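Local coordinates for ribosomal protein s2-related protein (Deinococcus radiodurans, PDB 2JH3), which binds a [4Fe-4S] cluster, resembles the chelatases in fold and may act as a sirohydrochlorin ferrochelatase, at residues V70-S75 with R114-H119; V79-L84 with Q93-T98. All coordinates share one frame; numbering follows the deposited sequence.

Contact 1: V70-S75 with R114-H119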
ATOM      1  N   VAL A  70     -14.510 -17.774  25.317  1.00 19.33           N
ATOM      2  CA  VAL A  70     -13.624 -17.394  26.459  1.00 20.83           C
ATOM      3  C   VAL A  70     -12.698 -16.217  26.121  1.00 19.99           C
ATOM      4  O   VAL A  70     -11.832 -16.331  25.229  1.00 20.80           O
ATOM      5  CB  VAL A  70     -12.739 -18.577  26.891  1.00 21.60           C
ATOM      6  CG1 VAL A  70     -11.795 -18.199  28.140  1.00 22.68           C
ATOM      7  CG2 VAL A  70     -13.592 -19.810  27.243  1.00 24.33           C
ATOM      8  N   PRO A  71     -12.776 -15.120  26.893  1.00 20.87           N
ATOM      9  CA  PRO A  71     -11.797 -14.055  26.785  1.00 22.23           C
ATOM     10  C   PRO A  71     -10.403 -14.354  27.361  1.00 23.52           C
ATOM     11  O   PRO A  71     -10.256 -14.479  28.582  1.00 24.41           O
ATOM     12  CB  PRO A  71     -12.451 -12.885  27.584  1.00 21.71           C
ATOM     13  CG  PRO A  71     -13.870 -13.245  27.679  1.00 20.33           C
ATOM     14  CD  PRO A  71     -13.837 -14.734  27.832  1.00 21.35           C
ATOM     15  N   VAL A  72      -9.394 -14.392  26.485  1.00 22.86           N
ATOM     16  CA  VAL A  72      -7.990 -14.541  26.886  1.00 24.55           C
ATOM     17  C   VAL A  72      -7.456 -13.142  27.262  1.00 25.72           C
ATOM     18  O   VAL A  72      -6.682 -12.520  26.527  1.00 27.94           O
ATOM     19  CB  VAL A  72      -7.154 -15.252  25.761  1.00 24.92           C
ATOM     20  CG1 VAL A  72      -5.689 -15.562  26.246  1.00 25.68           C
ATOM     21  CG2 VAL A  72      -7.778 -16.547  25.410  1.00 25.95           C
ATOM     22  N   PHE A  73      -7.985 -12.625  28.376  1.00 25.12           N
ATOM     23  CA  PHE A  73      -7.638 -11.341  28.937  1.00 26.21           C
ATOM     24  C   PHE A  73      -7.354 -11.596  30.415  1.00 27.58           C
ATOM     25  O   PHE A  73      -8.046 -12.396  31.082  1.00 23.54           O
ATOM     26  CB  PHE A  73      -8.764 -10.307  28.853  1.00 25.79           C
ATOM     27  CG  PHE A  73      -8.980  -9.757  27.460  1.00 24.82           C
ATOM     28  CD1 PHE A  73      -8.684  -8.438  27.170  1.00 24.66           C
ATOM     29  CD2 PHE A  73      -9.450 -10.580  26.441  1.00 23.79           C
ATOM     30  CE1 PHE A  73      -8.866  -7.934  25.887  1.00 25.80           C
ATOM     31  CE2 PHE A  73      -9.655 -10.077  25.170  1.00 25.83           C
ATOM     32  CZ  PHE A  73      -9.350  -8.750  24.900  1.00 25.86           C
ATOM     33  N   LEU A  74      -6.320 -10.906  30.912  1.00 29.14           N
ATOM     34  CA  LEU A  74      -5.895 -11.080  32.290  1.00 31.36           C
ATOM     35  C   LEU A  74      -6.400  -9.928  33.102  1.00 33.46           C
ATOM     36  O   LEU A  74      -5.704  -9.377  33.936  1.00 36.48           O
ATOM     37  CB  LEU A  74      -4.381 -11.247  32.362  1.00 31.04           C
ATOM     38  CG  LEU A  74      -3.929 -12.531  31.682  1.00 31.79           C
ATOM     39  CD1 LEU A  74      -2.453 -12.758  31.795  1.00 32.97           C
ATOM     40  CD2 LEU A  74      -4.578 -13.715  32.302  1.00 32.51           C
ATOM     41  N   SER A  75      -7.625  -9.517  32.817  1.00 35.25           N
ATOM     42  CA  SER A  75      -8.306  -8.506  33.611  1.00 34.93           C
ATOM     43  C   SER A  75      -9.780  -8.842  33.526  1.00 35.77           C
ATOM     44  O   SER A  75     -10.187  -9.748  32.736  1.00 37.60           O
ATOM     45  CB  SER A  75      -8.060  -7.125  33.066  1.00 35.52           C
ATOM     46  OG  SER A  75      -8.495  -7.095  31.692  1.00 41.08           O
ATOM     47  N   ARG A 114     -16.417 -15.745  31.982  1.00 24.56           N
ATOM     48  CA  ARG A 114     -15.534 -14.839  32.663  1.00 24.78           C
ATOM     49  C   ARG A 114     -14.218 -14.947  31.977  1.00 23.32           C
ATOM     50  O   ARG A 114     -13.907 -15.946  31.294  1.00 23.83           O
ATOM     51  CB  ARG A 114     -15.462 -15.228  34.150  1.00 24.25           C
ATOM     52  CG  ARG A 114     -16.759 -14.947  34.827  1.00 28.04           C
ATOM     53  CD  ARG A 114     -16.678 -15.268  36.342  1.00 29.36           C
ATOM     54  NE  ARG A 114     -15.822 -14.315  37.065  1.00 33.36           N
ATOM     55  CZ  ARG A 114     -15.557 -14.387  38.380  1.00 34.56           C
ATOM     56  NH1 ARG A 114     -16.056 -15.387  39.120  1.00 34.03           N
ATOM     57  NH2 ARG A 114     -14.750 -13.498  38.935  1.00 33.24           N
ATOM     58  N   PRO A 115     -13.420 -13.899  32.097  1.00 23.71           N
ATOM     59  CA  PRO A 115     -12.100 -13.920  31.523  1.00 22.76           C
ATOM     60  C   PRO A 115     -11.078 -14.810  32.193  1.00 22.92           C
ATOM     61  O   PRO A 115     -11.178 -15.099  33.415  1.00 21.16           O
ATOM     62  CB  PRO A 115     -11.685 -12.468  31.590  1.00 24.09           C
ATOM     63  CG  PRO A 115     -12.645 -11.795  32.445  1.00 24.41           C
ATOM     64  CD  PRO A 115     -13.751 -12.621  32.738  1.00 23.58           C
ATOM     65  N   LEU A 116     -10.094 -15.228  31.399  1.00 24.12           N
ATOM     66  CA  LEU A 116      -8.972 -16.088  31.852  1.00 25.12           C
ATOM     67  C   LEU A 116      -8.461 -15.593  33.176  1.00 26.00           C
ATOM     68  O   LEU A 116      -8.306 -16.361  34.125  1.00 27.60           O
ATOM     69  CB  LEU A 116      -7.849 -16.024  30.840  1.00 24.37           C
ATOM     70  CG  LEU A 116      -6.582 -16.771  31.182  1.00 25.56           C
ATOM     71  CD1 LEU A 116      -6.947 -18.232  31.403  1.00 29.61           C
ATOM     72  CD2 LEU A 116      -5.574 -16.668  30.111  1.00 27.54           C
ATOM     73  N   GLY A 117      -8.264 -14.280  33.255  1.00 27.14           N
ATOM     74  CA  GLY A 117      -7.659 -13.670  34.435  1.00 28.63           C
ATOM     75  C   GLY A 117      -8.482 -13.850  35.681  1.00 30.01           C
ATOM     76  O   GLY A 117      -7.939 -13.796  36.772  1.00 31.77           O
ATOM     77  N   ALA A 118      -9.782 -14.063  35.548  1.00 29.88           N
ATOM     78  CA  ALA A 118     -10.671 -14.297  36.729  1.00 30.70           C
ATOM     79  C   ALA A 118     -10.670 -15.731  37.319  1.00 30.93           C
ATOM     80  O   ALA A 118     -11.147 -15.965  38.433  1.00 31.49           O
ATOM     81  CB  ALA A 118     -12.111 -13.888  36.398  1.00 30.13           C
ATOM     82  N   HIS A 119     -10.226 -16.707  36.550  1.00 30.84           N
ATOM     83  CA  HIS A 119     -10.304 -18.081  37.009  1.00 30.34           C
ATOM     84  C   HIS A 119      -9.220 -18.431  38.071  1.00 31.08           C
ATOM     85  O   HIS A 119      -8.025 -18.093  37.924  1.00 30.27           O
ATOM     86  CB  HIS A 119     -10.263 -19.064  35.863  1.00 30.96           C
ATOM     87  CG  HIS A 119     -10.662 -20.460  36.257  1.00 30.15           C
ATOM     88  ND1 HIS A 119     -11.955 -20.904  36.235  1.00 36.48           N
ATOM     89  CD2 HIS A 119      -9.912 -21.500  36.684  1.00 32.69           C
ATOM     90  CE1 HIS A 119     -11.983 -22.171  36.619  1.00 37.14           C
ATOM     91  NE2 HIS A 119     -10.752 -22.550  36.907  1.00 36.55           N
TER
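Pro-71 and Phe-73 each offer a backbone carbonyl to the turn at Pro-115 to Gly-117. Leu-116 N donates to Pro-71 O at 2.9 Å in an almost straight bond, with the donor close to the line of the carbonyl. Gly-117 N donates to Phe-73 O, also at 2.9 Å, and this bond is more bent, at 149°. Val-72 sits between the two acceptors as the centre of an inverse gamma turn. Gly-117 comes so close, 3.8 Å from its CA to Leu-74 CA, that a CB on Gly-117 would clash with Leu-74 CA.

Leu-116 carries most of the apolar contact. With its CG anti to the backbone N (chi1 176°), it runs alongside Val-72 and Leu-74. Its CD2 lies 3.8 Å from Leu-74 CD2 and 4.0 Å from Val-72 CG1. Pro-115 packs its CB against Pro-71 CB at 4.1 Å, and its CG lies 3.2 Å from the buried Ser-75 O. Val-256 of helix 253-262 also touches Leu-116. The contact joins the chain leaving strand 66-71 to the 3-10 turn that follows strand 108-112. These two strands are parallel neighbours in the mixed sheet of a CbiX-type, chelatase-like domain.

Contact 2: V79-L84 with Q93-T98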
ATOM      1  N   VAL A  79     -13.406  -3.676  29.490  1.00 27.24           N
ATOM      2  CA  VAL A  79     -13.231  -4.302  28.204  1.00 27.62           C
ATOM      3  C   VAL A  79     -13.976  -5.649  28.179  1.00 26.89           C
ATOM      4  O   VAL A  79     -14.735  -5.892  27.269  1.00 24.83           O
ATOM      5  CB  VAL A  79     -11.769  -4.464  27.814  1.00 27.74           C
ATOM      6  CG1 VAL A  79     -11.631  -5.326  26.562  1.00 30.02           C
ATOM      7  CG2 VAL A  79     -11.109  -3.097  27.598  1.00 28.66           C
ATOM      8  N   THR A  80     -13.786  -6.501  29.192  1.00 25.17           N
ATOM      9  CA  THR A  80     -14.387  -7.839  29.138  1.00 24.90           C
ATOM     10  C   THR A  80     -15.909  -7.853  29.456  1.00 24.75           C
ATOM     11  O   THR A  80     -16.651  -8.721  28.983  1.00 24.77           O
ATOM     12  CB  THR A  80     -13.631  -8.826  30.093  1.00 24.37           C
ATOM     13  OG1 THR A  80     -13.822  -8.392  31.450  1.00 22.95           O
ATOM     14  CG2 THR A  80     -12.185  -8.954  29.715  1.00 25.64           C
ATOM     15  N   GLU A  81     -16.361  -6.865  30.211  1.00 24.98           N
ATOM     16  CA  GLU A  81     -17.746  -6.696  30.664  1.00 26.89           C
ATOM     17  C   GLU A  81     -18.640  -5.833  29.717  1.00 27.88           C
ATOM     18  O   GLU A  81     -19.865  -6.044  29.613  1.00 28.35           O
ATOM     19  CB  GLU A  81     -17.751  -6.058  32.086  1.00 27.21           C
ATOM     20  CG  GLU A  81     -17.109  -7.036  33.136  1.00 27.08           C
ATOM     21  CD  GLU A  81     -17.062  -6.460  34.567  1.00 31.34           C
ATOM     22  OE1 GLU A  81     -16.558  -7.170  35.474  1.00 33.79           O
ATOM     23  OE2 GLU A  81     -17.439  -5.291  34.724  1.00 28.83           O
ATOM     24  N   THR A  82     -18.032  -4.841  29.084  1.00 27.86           N
ATOM     25  CA  THR A  82     -18.766  -3.943  28.190  1.00 27.03           C
ATOM     26  C   THR A  82     -18.369  -4.005  26.705  1.00 25.30           C
ATOM     27  O   THR A  82     -19.237  -4.256  25.854  1.00 25.07           O
ATOM     28  CB  THR A  82     -18.756  -2.555  28.805  1.00 29.04           C
ATOM     29  OG1 THR A  82     -19.417  -2.674  30.091  1.00 32.43           O
ATOM     30  CG2 THR A  82     -19.443  -1.507  27.912  1.00 29.62           C
ATOM     31  N   VAL A  83     -17.094  -3.879  26.396  1.00 22.48           N
ATOM     32  CA  VAL A  83     -16.644  -3.770  25.006  1.00 22.96           C
ATOM     33  C   VAL A  83     -16.833  -5.070  24.265  1.00 23.19           C
ATOM     34  O   VAL A  83     -17.370  -5.048  23.229  1.00 22.25           O
ATOM     35  CB  VAL A  83     -15.161  -3.333  24.931  1.00 22.18           C
ATOM     36  CG1 VAL A  83     -14.581  -3.322  23.468  1.00 24.19           C
ATOM     37  CG2 VAL A  83     -14.966  -1.940  25.598  1.00 21.48           C
ATOM     38  N   LEU A  84     -16.324  -6.204  24.772  1.00 23.24           N
ATOM     39  CA  LEU A  84     -16.395  -7.464  24.003  1.00 22.98           C
ATOM     40  C   LEU A  84     -17.832  -7.892  23.773  1.00 23.61           C
ATOM     41  O   LEU A  84     -18.200  -8.221  22.622  1.00 24.60           O
ATOM     42  CB  LEU A  84     -15.524  -8.598  24.606  1.00 24.70           C
ATOM     43  CG  LEU A  84     -14.046  -8.252  24.959  1.00 24.28           C
ATOM     44  CD1 LEU A  84     -13.237  -9.437  25.472  1.00 23.70           C
ATOM     45  CD2 LEU A  84     -13.263  -7.506  23.898  1.00 23.13           C
ATOM     46  N   GLN A  93     -24.037  -5.924  29.733  1.00 34.65           N
ATOM     47  CA  GLN A  93     -22.956  -5.144  30.268  1.00 35.39           C
ATOM     48  C   GLN A  93     -22.757  -5.440  31.740  1.00 34.32           C
ATOM     49  O   GLN A  93     -23.626  -5.994  32.393  1.00 34.43           O
ATOM     50  CB  GLN A  93     -23.180  -3.664  30.002  1.00 35.69           C
ATOM     51  CG  GLN A  93     -24.374  -3.147  30.685  1.00 38.88           C
ATOM     52  CD  GLN A  93     -24.829  -1.831  30.094  0.75 40.78           C
ATOM     53  OE1 GLN A  93     -24.070  -1.169  29.348  1.00 48.94           O
ATOM     54  NE2 GLN A  93     -26.077  -1.432  30.419  1.00 46.55           N
ATOM     55  N   GLY A  94     -21.603  -5.089  32.255  1.00 33.05           N
ATOM     56  CA  GLY A  94     -21.262  -5.389  33.673  1.00 32.63           C
ATOM     57  C   GLY A  94     -20.871  -6.825  33.985  1.00 32.01           C
ATOM     58  O   GLY A  94     -20.646  -7.646  33.087  1.00 31.60           O
ATOM     59  N   PRO A  95     -20.719  -7.115  35.281  1.00 31.59           N
ATOM     60  CA  PRO A  95     -20.243  -8.372  35.802  1.00 30.43           C
ATOM     61  C   PRO A  95     -20.803  -9.570  35.120  1.00 29.41           C
ATOM     62  O   PRO A  95     -22.002  -9.689  34.986  1.00 28.93           O
ATOM     63  CB  PRO A  95     -20.713  -8.310  37.264  1.00 30.62           C
ATOM     64  CG  PRO A  95     -20.352  -6.884  37.606  1.00 33.12           C
ATOM     65  CD  PRO A  95     -20.948  -6.151  36.398  1.00 30.94           C
ATOM     66  N   VAL A  96     -19.912 -10.425  34.659  1.00 29.08           N
ATOM     67  CA  VAL A  96     -20.268 -11.734  34.169  1.00 30.04           C
ATOM     68  C   VAL A  96     -20.071 -12.742  35.325  1.00 30.47           C
ATOM     69  O   VAL A  96     -18.975 -12.890  35.865  1.00 31.53           O
ATOM     70  CB  VAL A  96     -19.363 -12.170  33.004  1.00 28.97           C
ATOM     71  CG1 VAL A  96     -19.686 -13.599  32.508  1.00 29.01           C
ATOM     72  CG2 VAL A  96     -19.454 -11.161  31.865  1.00 28.35           C
ATOM     73  N   PRO A  97     -21.119 -13.489  35.657  1.00 31.89           N
ATOM     74  CA  PRO A  97     -21.035 -14.419  36.777  1.00 32.12           C
ATOM     75  C   PRO A  97     -20.348 -15.671  36.388  1.00 32.62           C
ATOM     76  O   PRO A  97     -20.243 -15.962  35.202  1.00 32.87           O
ATOM     77  CB  PRO A  97     -22.493 -14.706  37.056  1.00 32.83           C
ATOM     78  CG  PRO A  97     -23.142 -14.559  35.724  1.00 33.69           C
ATOM     79  CD  PRO A  97     -22.467 -13.448  35.070  1.00 32.01           C
ATOM     80  N   THR A  98     -19.857 -16.418  37.370  1.00 33.45           N
ATOM     81  CA  THR A  98     -19.255 -17.730  37.121  1.00 33.58           C
ATOM     82  C   THR A  98     -20.257 -18.520  36.309  1.00 33.68           C
ATOM     83  O   THR A  98     -21.436 -18.436  36.554  1.00 34.71           O
ATOM     84  CB  THR A  98     -18.950 -18.459  38.467  1.00 33.97           C
ATOM     85  OG1 THR A  98     -18.047 -17.661  39.236  1.00 34.53           O
ATOM     86  CG2 THR A  98     -18.352 -19.838  38.272  1.00 33.72           C
TER
HETATM   87  O   HOH W   1     -16.958  -9.910  34.608  1.00 25.32           O
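Gln-93 meets the helix at Glu-81 and Thr-82. Its CA-H points at Glu-81 O, with CA and O 3.3 Å apart and an angle of 154° at the hydrogen. Its CB lies 3.9 Å from Thr-82 OG1, and the two side chains run side by side in the same direction. Gly-94 follows, with a positive phi of 77°, where a CB would run into Pro-95 CD. Its peptide lies beside the Glu-81 side chain, and Gly-94 O is 3.5 Å from Glu-81 CB. Pro-95 comes next. Its N is 3.8 Å from Glu-81 CD, and its ring carbon CD is 4.0 Å from Glu-81 OE2. The glutamate reaches along this peptide because its chain is extended beyond CG (chi2 179°). Val-96 is joined to Glu-81 through a water. This water donates to Glu-81 OE1 at 2.9 Å and accepts from Val-96 N at 3.0 Å. Replacing Glu-81 by an alanine would probably cost the water this acceptor and open a gap beside Gly-94 and Pro-95.

The contact lies at the surface. Within helix 78-88, residues 79-83 form a wider pi-type turn, with Leu-84 N bonded to Val-79 O. The loop runs past this helix on its way to strand 101-105. Tyr-112 of strand 108-112 touches Val-96 and Leu-84, and its hydroxyl is hydrogen-bonded to Thr-80 O.

How the contacts relate
Contact 2 is nested inside the loop that contact 1 closes. Strand 66-71 leads into helix 78-88, and the chain returns through 93-98 and strands 101-105 and 108-112 to reach 114-119. The centres of the two contacts are about 10 Å apart. Arg-114 joins them directly. Its NH1 lies 3.0 Å from Thr-98 OG1, a probable hydrogen bond, while its NE forms a salt bridge with Glu-76. Its CG also packs against Val-96 O at 3.2 Å. On the buried side, Phe-73 CE2 is 3.7 Å from Leu-84 CD1. Both contacts belong to the first CbiX domain and lie away from the [4Fe-4S] cluster and its cysteine ligands.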